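Local structure of putative secreted endoglycosylceramidase (Rhodococcus hoagii, 6JYZ) at residues G356-D368 / Q381-E394. The protein probably hydrolyses O-glycosyl bonds as a secreted glycoside hydrolase family 5 enzyme, an endogalactosylceramidase acting on galactosylceramide-type glycolipids. Sequence-based numbering, arbitrary orientation.
Sequences GGAWWSWTQACGD and QGNLNRIDCPSGEE
The amide of Asn383 lies against the Trp359 indole, the two planes 35° apart, and grips the cis peptide between Trp360 and Ser361. Its ND2 reaches Trp360 O at 2.8 Å in a nearly straight bond within both the amide and carbonyl planes, and also donates to Trp332 O; its OD1 takes Ser361 N on a lone pair at 3.3 Å. Trp359 NE1 approaches the same OD1 from above the carbonyl plane, a more bent bond of 3.1 Å. A lysine in place of Asn383 would probably leave the Ser361 N-H and the Trp359 indole N-H without this shared acceptor. Asn385 works differently: ND2 sits 3.0 Å above the centre of the Trp362 ring while donating to Trp362 O at 2.9 Å, its amide turned 68° from the indole. With CG anti to the backbone N (chi1 -180°), Trp362 brings its ring under that amide; Leu384 CD2 also packs against it, 3.7 Å from Trp362 CE3. Farther along, the Cys366–Cys389 disulfide ties the loops covalently beside Ile387 CG2. The contact extends from the C-terminal end of strand 356-359, in the family 5 (beta/alpha)8 barrel, to the hairpin of strands 385-387 and 394-397, with helix 399-405 covering Trp359 and Leu384.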
ATOM      1  N   GLY A 356       5.294  10.021  -1.556  1.00 11.56           N
ATOM      2  CA  GLY A 356       4.019   9.575  -1.011  1.00 11.62           C
ATOM      3  C   GLY A 356       4.148   8.183  -0.377  1.00 10.02           C
ATOM      4  O   GLY A 356       5.187   7.523  -0.365  1.00 10.33           O
ATOM      5  N   GLY A 357       3.003   7.748   0.103  1.00  9.96           N
ATOM      6  CA  GLY A 357       2.880   6.415   0.634  1.00  9.61           C
ATOM      7  C   GLY A 357       1.526   6.185   1.268  1.00  9.25           C
ATOM      8  O   GLY A 357       0.647   7.060   1.257  1.00 10.36           O
ATOM      9  N   ALA A 358       1.332   4.975   1.816  1.00  9.13           N
ATOM     10  CA  ALA A 358       0.032   4.574   2.354  1.00  8.87           C
ATOM     11  C   ALA A 358       0.214   3.995   3.743  1.00  9.10           C
ATOM     12  O   ALA A 358       0.914   2.981   3.934  1.00 10.11           O
ATOM     13  CB  ALA A 358      -0.670   3.576   1.410  1.00  9.78           C
ATOM     14  N   TRP A 359      -0.490   4.605   4.724  1.00  8.52           N
ATOM     15  CA  TRP A 359      -0.509   4.108   6.087  1.00  9.25           C
ATOM     16  C   TRP A 359      -1.210   2.769   6.170  1.00  8.88           C
ATOM     17  O   TRP A 359      -2.239   2.559   5.525  1.00  9.45           O
ATOM     18  CB  TRP A 359      -1.270   5.166   6.907  1.00  9.19           C
ATOM     19  CG  TRP A 359      -1.625   4.781   8.306  1.00  9.21           C
ATOM     20  CD1 TRP A 359      -2.804   4.251   8.732  1.00  9.95           C
ATOM     21  CD2 TRP A 359      -0.838   5.056   9.492  1.00  9.14           C
ATOM     22  NE1 TRP A 359      -2.806   4.147  10.123  1.00  9.82           N
ATOM     23  CE2 TRP A 359      -1.639   4.640  10.604  1.00  9.58           C
ATOM     24  CE3 TRP A 359       0.419   5.619   9.735  1.00 10.27           C
ATOM     25  CZ2 TRP A 359      -1.216   4.819  11.934  1.00 10.41           C
ATOM     26  CZ3 TRP A 359       0.832   5.785  11.056  1.00 10.23           C
ATOM     27  CH2 TRP A 359       0.020   5.393  12.128  1.00 10.64           C
ATOM     28  N   TRP A 360      -0.672   1.878   7.006  1.00  9.37           N
ATOM     29  CA  TRP A 360      -1.360   0.617   7.362  1.00  9.85           C
ATOM     30  C   TRP A 360      -2.025   0.896   8.724  1.00  9.77           C
ATOM     31  O   TRP A 360      -1.263   0.979   9.698  1.00 10.63           O
ATOM     32  CB  TRP A 360      -0.381  -0.566   7.437  1.00 11.16           C
ATOM     33  CG  TRP A 360      -1.155  -1.832   7.655  1.00 10.90           C
ATOM     34  CD1 TRP A 360      -1.591  -2.353   8.855  1.00 12.08           C
ATOM     35  CD2 TRP A 360      -1.749  -2.643   6.611  1.00 10.37           C
ATOM     36  NE1 TRP A 360      -2.358  -3.471   8.610  1.00 11.55           N
ATOM     37  CE2 TRP A 360      -2.508  -3.632   7.257  1.00 10.36           C
ATOM     38  CE3 TRP A 360      -1.681  -2.618   5.228  1.00 10.12           C
ATOM     39  CZ2 TRP A 360      -3.213  -4.613   6.528  1.00 10.70           C
ATOM     40  CZ3 TRP A 360      -2.415  -3.548   4.503  1.00 11.10           C
ATOM     41  CH2 TRP A 360      -3.151  -4.528   5.159  1.00 10.64           C
ATOM     42  N   SER A 361      -3.337   1.016   8.832  1.00  9.57           N
ATOM     43  CA  SER A 361      -4.320   0.849   7.763  1.00  9.96           C
ATOM     44  C   SER A 361      -5.573   1.636   8.115  1.00 10.39           C
ATOM     45  O   SER A 361      -5.737   2.126   9.251  1.00 10.79           O
ATOM     46  CB  SER A 361      -4.648  -0.600   7.568  1.00 10.80           C
ATOM     47  OG  SER A 361      -5.341  -1.090   8.692  1.00 12.07           O
ATOM     48  N   TRP A 362      -6.497   1.706   7.164  1.00  9.86           N
ATOM     49  CA  TRP A 362      -7.761   2.416   7.364  1.00 10.26           C
ATOM     50  C   TRP A 362      -8.592   1.756   8.427  1.00 11.38           C
ATOM     51  O   TRP A 362      -9.068   2.446   9.367  1.00 12.47           O
ATOM     52  CB  TRP A 362      -8.475   2.484   6.023  1.00 10.80           C
ATOM     53  CG  TRP A 362      -9.790   3.204   6.092  1.00 11.02           C
ATOM     54  CD1 TRP A 362     -11.018   2.668   5.911  1.00 12.37           C
ATOM     55  CD2 TRP A 362      -9.933   4.598   6.302  1.00 12.79           C
ATOM     56  NE1 TRP A 362     -11.961   3.658   6.085  1.00 13.73           N
ATOM     57  CE2 TRP A 362     -11.318   4.839   6.298  1.00 12.60           C
ATOM     58  CE3 TRP A 362      -9.039   5.654   6.525  1.00 12.90           C
ATOM     59  CZ2 TRP A 362     -11.844   6.118   6.549  1.00 15.95           C
ATOM     60  CZ3 TRP A 362      -9.552   6.927   6.792  1.00 15.22           C
ATOM     61  CH2 TRP A 362     -10.941   7.122   6.800  1.00 16.80           C
ATOM     62  N   THR A 363      -8.888   0.455   8.277  1.00 11.53           N
ATOM     63  CA  THR A 363      -9.700  -0.257   9.285  1.00 12.48           C
ATOM     64  C   THR A 363      -9.162  -1.662   9.457  1.00 12.73           C
ATOM     65  O   THR A 363      -8.735  -2.322   8.474  1.00 13.11           O
ATOM     66  CB  THR A 363     -11.193  -0.406   8.886  1.00 14.89           C
ATOM     67  OG1 THR A 363     -11.316  -0.880   7.561  1.00 16.64           O
ATOM     68  CG2 THR A 363     -11.957   0.914   8.966  1.00 16.36           C
ATOM     69  N   GLN A 364      -9.256  -2.194  10.657  1.00 13.27           N
ATOM     70  CA  GLN A 364      -9.021  -3.609  10.959  1.00 12.50           C
ATOM     71  C   GLN A 364     -10.244  -4.087  11.741  1.00 14.24           C
ATOM     72  O   GLN A 364     -10.548  -3.481  12.774  1.00 15.20           O
ATOM     73  CB  GLN A 364      -7.735  -3.738  11.746  1.00 14.70           C
ATOM     74  CG  GLN A 364      -7.465  -5.212  12.072  1.00 14.71           C
ATOM     75  CD  GLN A 364      -6.069  -5.411  12.569  1.00 17.35           C
ATOM     76  OE1 GLN A 364      -5.845  -5.599  13.777  1.00 21.88           O
ATOM     77  NE2 GLN A 364      -5.129  -5.414  11.640  1.00 15.97           N
ATOM     78  N   ALA A 365     -10.866  -5.178  11.294  1.00 13.52           N
ATOM     79  CA  ALA A 365     -12.071  -5.702  11.935  1.00 13.74           C
ATOM     80  C   ALA A 365     -11.707  -6.687  13.027  1.00 14.46           C
ATOM     81  O   ALA A 365     -10.590  -7.132  13.240  1.00 14.10           O
ATOM     82  CB  ALA A 365     -12.833  -6.456  10.898  1.00 14.40           C
ATOM     83  N   CYS A 366     -12.744  -7.036  13.807  1.00 14.14           N
ATOM     84  CA  CYS A 366     -12.547  -7.830  14.998  1.00 15.55           C
ATOM     85  C   CYS A 366     -12.115  -9.276  14.722  1.00 14.96           C
ATOM     86  O   CYS A 366     -11.421  -9.863  15.537  1.00 16.42           O
ATOM     87  CB  CYS A 366     -13.889  -7.888  15.750  1.00 16.82           C
ATOM     88  SG  CYS A 366     -14.481  -6.263  16.287  1.00 21.42           S
ATOM     89  N   GLY A 367     -12.505  -9.816  13.573  1.00 13.62           N
ATOM     90  CA  GLY A 367     -12.135 -11.160  13.165  1.00 14.65           C
ATOM     91  C   GLY A 367     -10.933 -11.167  12.214  1.00 13.69           C
ATOM     92  O   GLY A 367     -10.629 -12.228  11.676  1.00 14.61           O
ATOM     93  N   ASP A 368     -10.265 -10.042  12.007  1.00 13.13           N
ATOM     94  CA  ASP A 368      -9.069 -10.058  11.132  1.00 12.94           C
ATOM     95  C   ASP A 368      -8.078 -11.042  11.744  1.00 12.35           C
ATOM     96  O   ASP A 368      -7.921 -11.105  12.961  1.00 12.39           O
ATOM     97  CB  ASP A 368      -8.515  -8.621  11.155  1.00 13.62           C
ATOM     98  CG  ASP A 368      -7.335  -8.358  10.214  1.00 14.50           C
ATOM     99  OD1 ASP A 368      -6.277  -8.939  10.449  1.00 20.36           O
ATOM    100  OD2 ASP A 368      -7.480  -7.585   9.282  1.00 14.84           O
ATOM    101  N   GLN A 381      -9.915  -2.538  17.819  1.00 16.16           N
ATOM    102  CA  GLN A 381      -8.887  -2.710  16.786  1.00 15.84           C
ATOM    103  C   GLN A 381      -8.781  -1.456  15.963  1.00 16.19           C
ATOM    104  O   GLN A 381      -9.748  -0.744  15.758  1.00 20.16           O
ATOM    105  CB  GLN A 381      -9.393  -3.711  15.753  1.00 18.07           C
ATOM    106  CG  GLN A 381      -9.786  -5.075  16.298  1.00 20.80           C
ATOM    107  CD  GLN A 381      -8.576  -5.738  16.854  1.00 20.70           C
ATOM    108  OE1 GLN A 381      -7.467  -5.726  16.290  1.00 23.28           O
ATOM    109  NE2 GLN A 381      -8.748  -6.342  18.014  1.00 29.51           N
ATOM    110  N   GLY A 382      -7.562  -1.264  15.440  1.00 15.63           N
ATOM    111  CA  GLY A 382      -7.334  -0.186  14.471  1.00 16.73           C
ATOM    112  C   GLY A 382      -6.376   0.847  15.051  1.00 16.14           C
ATOM    113  O   GLY A 382      -6.377   1.173  16.239  1.00 16.15           O
ATOM    114  N   ASN A 383      -5.503   1.384  14.170  1.00 13.86           N
ATOM    115  CA  ASN A 383      -4.616   2.486  14.541  1.00 13.04           C
ATOM    116  C   ASN A 383      -5.005   3.797  13.878  1.00 13.84           C
ATOM    117  O   ASN A 383      -4.270   4.773  14.044  1.00 15.07           O
ATOM    118  CB  ASN A 383      -3.122   2.166  14.253  1.00 12.21           C
ATOM    119  CG  ASN A 383      -2.908   1.886  12.761  1.00 11.45           C
ATOM    120  OD1 ASN A 383      -3.841   1.921  11.942  1.00 11.64           O
ATOM    121  ND2 ASN A 383      -1.657   1.636  12.443  1.00 11.18           N
ATOM    122  N   LEU A 384      -6.169   3.848  13.234  1.00 13.00           N
ATOM    123  CA  LEU A 384      -6.620   5.074  12.600  1.00 13.15           C
ATOM    124  C   LEU A 384      -8.097   5.163  12.886  1.00 13.79           C
ATOM    125  O   LEU A 384      -8.499   6.086  13.611  1.00 16.67           O
ATOM    126  CB  LEU A 384      -6.255   5.107  11.105  1.00 13.48           C
ATOM    127  CG  LEU A 384      -6.763   6.342  10.362  1.00 14.03           C
ATOM    128  CD1 LEU A 384      -6.394   7.668  11.058  1.00 15.81           C
ATOM    129  CD2 LEU A 384      -6.266   6.369   8.913  1.00 14.84           C
ATOM    130  N   ASN A 385      -8.940   4.362  12.271  1.00 13.81           N
ATOM    131  CA  ASN A 385     -10.334   4.231  12.712  1.00 13.55           C
ATOM    132  C   ASN A 385     -10.402   3.153  13.759  1.00 16.94           C
ATOM    133  O   ASN A 385      -9.925   2.050  13.540  1.00 17.95           O
ATOM    134  CB  ASN A 385     -11.201   3.856  11.530  1.00 13.70           C
ATOM    135  CG  ASN A 385     -11.232   5.016  10.570  1.00 17.99           C
ATOM    136  OD1 ASN A 385     -11.903   6.045  10.825  1.00 19.78           O
ATOM    137  ND2 ASN A 385     -10.476   4.953   9.470  1.00 17.23           N
ATOM    138  N   ARG A 386     -10.969   3.492  14.911  1.00 16.74           N
ATOM    139  CA  ARG A 386     -11.116   2.582  16.008  1.00 18.23           C
ATOM    140  C   ARG A 386     -12.454   1.861  15.883  1.00 16.50           C
ATOM    141  O   ARG A 386     -13.501   2.471  15.580  1.00 18.18           O
ATOM    142  CB  ARG A 386     -11.261   3.484  17.235  1.00 19.25           C
ATOM    143  CG  ARG A 386     -11.421   2.661  18.514  1.00 24.74           C
ATOM    144  CD  ARG A 386     -11.650   3.539  19.756  1.00 26.65           C
ATOM    145  NE  ARG A 386     -10.445   4.359  19.986  1.00 27.88           N
ATOM    146  CZ  ARG A 386     -10.313   5.674  19.728  1.00 25.89           C
ATOM    147  NH1 ARG A 386     -11.318   6.378  19.238  1.00 25.66           N
ATOM    148  NH2 ARG A 386      -9.189   6.278  20.046  1.00 24.87           N
ATOM    149  N   ILE A 387     -12.350   0.515  15.916  1.00 16.77           N
ATOM    150  CA  ILE A 387     -13.527  -0.358  15.837  1.00 20.96           C
ATOM    151  C   ILE A 387     -13.610  -1.045  17.180  1.00 20.31           C
ATOM    152  O   ILE A 387     -12.667  -1.643  17.698  1.00 19.89           O
ATOM    153  CB  ILE A 387     -13.419  -1.345  14.646  1.00 20.61           C
ATOM    154  CG1 ILE A 387     -13.651  -0.571  13.351  1.00 21.56           C
ATOM    155  CG2 ILE A 387     -14.339  -2.578  14.782  1.00 22.31           C
ATOM    156  CD1 ILE A 387     -13.456  -1.376  11.969  1.00 22.88           C
ATOM    157  N   ASP A 388     -14.817  -0.964  17.766  1.00 19.86           N
ATOM    158  CA  ASP A 388     -15.082  -1.679  19.001  1.00 19.66           C
ATOM    159  C   ASP A 388     -15.359  -3.167  18.701  1.00 20.04           C
ATOM    160  O   ASP A 388     -16.055  -3.473  17.710  1.00 21.96           O
ATOM    161  CB  ASP A 388     -16.268  -0.986  19.717  1.00 23.57           C
ATOM    162  CG  ASP A 388     -16.406  -1.501  21.149  1.00 32.09           C
ATOM    163  OD1 ASP A 388     -15.354  -1.633  21.846  1.00 38.41           O
ATOM    164  OD2 ASP A 388     -17.550  -1.844  21.517  1.00 43.42           O
ATOM    165  N   CYS A 389     -14.864  -4.022  19.581  1.00 21.48           N
ATOM    166  CA  CYS A 389     -15.109  -5.472  19.417  1.00 23.98           C
ATOM    167  C   CYS A 389     -15.791  -6.097  20.635  1.00 30.15           C
ATOM    168  O   CYS A 389     -15.464  -5.730  21.762  1.00 29.32           O
ATOM    169  CB  CYS A 389     -13.781  -6.161  19.200  1.00 21.05           C
ATOM    170  SG  CYS A 389     -13.017  -5.621  17.635  1.00 22.10           S
ATOM    171  N   PRO A 390     -16.657  -7.126  20.468  1.00 28.55           N
ATOM    172  CA  PRO A 390     -16.916  -7.756  19.170  1.00 25.39           C
ATOM    173  C   PRO A 390     -18.032  -7.129  18.356  1.00 25.32           C
ATOM    174  O   PRO A 390     -18.341  -7.656  17.287  1.00 25.94           O
ATOM    175  CB  PRO A 390     -17.270  -9.190  19.617  1.00 32.99           C
ATOM    176  CG  PRO A 390     -18.099  -8.942  20.873  1.00 34.77           C
ATOM    177  CD  PRO A 390     -17.298  -7.858  21.591  1.00 27.71           C
ATOM    178  N   SER A 391     -18.551  -5.941  18.748  1.00 24.31           N
ATOM    179  CA  SER A 391     -19.651  -5.345  18.018  1.00 23.82           C
ATOM    180  C   SER A 391     -19.353  -4.943  16.577  1.00 23.87           C
ATOM    181  O   SER A 391     -20.217  -4.955  15.703  1.00 26.73           O
ATOM    182  CB  SER A 391     -20.273  -4.179  18.800  1.00 29.01           C
ATOM    183  OG  SER A 391     -19.601  -2.944  18.498  1.00 29.63           O
ATOM    184  N   GLY A 392     -18.103  -4.493  16.325  1.00 24.81           N
ATOM    185  CA  GLY A 392     -17.719  -4.015  15.001  1.00 25.26           C
ATOM    186  C   GLY A 392     -18.028  -2.534  14.783  1.00 26.50           C
ATOM    187  O   GLY A 392     -17.902  -2.040  13.657  1.00 27.93           O
ATOM    188  N   GLU A 393     -18.486  -1.828  15.838  1.00 24.85           N
ATOM    189  CA  GLU A 393     -18.968  -0.469  15.627  1.00 26.24           C
ATOM    190  C   GLU A 393     -17.799   0.517  15.564  1.00 25.20           C
ATOM    191  O   GLU A 393     -16.909   0.450  16.427  1.00 24.49           O
ATOM    192  CB  GLU A 393     -19.846  -0.049  16.805  1.00 30.39           C
ATOM    193  CG  GLU A 393     -20.400   1.365  16.643  1.00 38.60           C
ATOM    194  CD  GLU A 393     -21.335   1.734  17.786  1.00 49.45           C
ATOM    195  OE1 GLU A 393     -20.974   1.487  18.976  1.00 48.61           O
ATOM    196  OE2 GLU A 393     -22.436   2.248  17.481  1.00 57.71           O
ATOM    197  N   GLU A 394     -17.783   1.365  14.519  1.00 28.27           N
ATOM    198  CA  GLU A 394     -16.769   2.387  14.365  1.00 29.18           C
ATOM    199  C   GLU A 394     -17.013   3.442  15.435  1.00 25.52           C
ATOM    200  O   GLU A 394     -18.130   3.940  15.516  1.00 30.43           O
ATOM    201  CB  GLU A 394     -16.779   2.905  12.910  1.00 35.50           C
ATOM    202  CG  GLU A 394     -16.031   1.994  11.920  1.00 44.31           C
ATOM    203  CD  GLU A 394     -16.429   1.908  10.436  1.00 56.42           C
ATOM    204  OE1 GLU A 394     -17.151   2.837   9.964  1.00 52.71           O
ATOM    205  OE2 GLU A 394     -16.008   0.891   9.725  1.00 37.90           O
TER
HETATM  206  O   HOH W   1      -7.326   1.653  11.683  1.00 14.88           O
HETATM  207  O   HOH W   2      -5.409  -0.720  11.438  1.00 23.88           O
HETATM  208  O   HOH W   3     -10.324  -0.492  12.680  1.00 19.16           O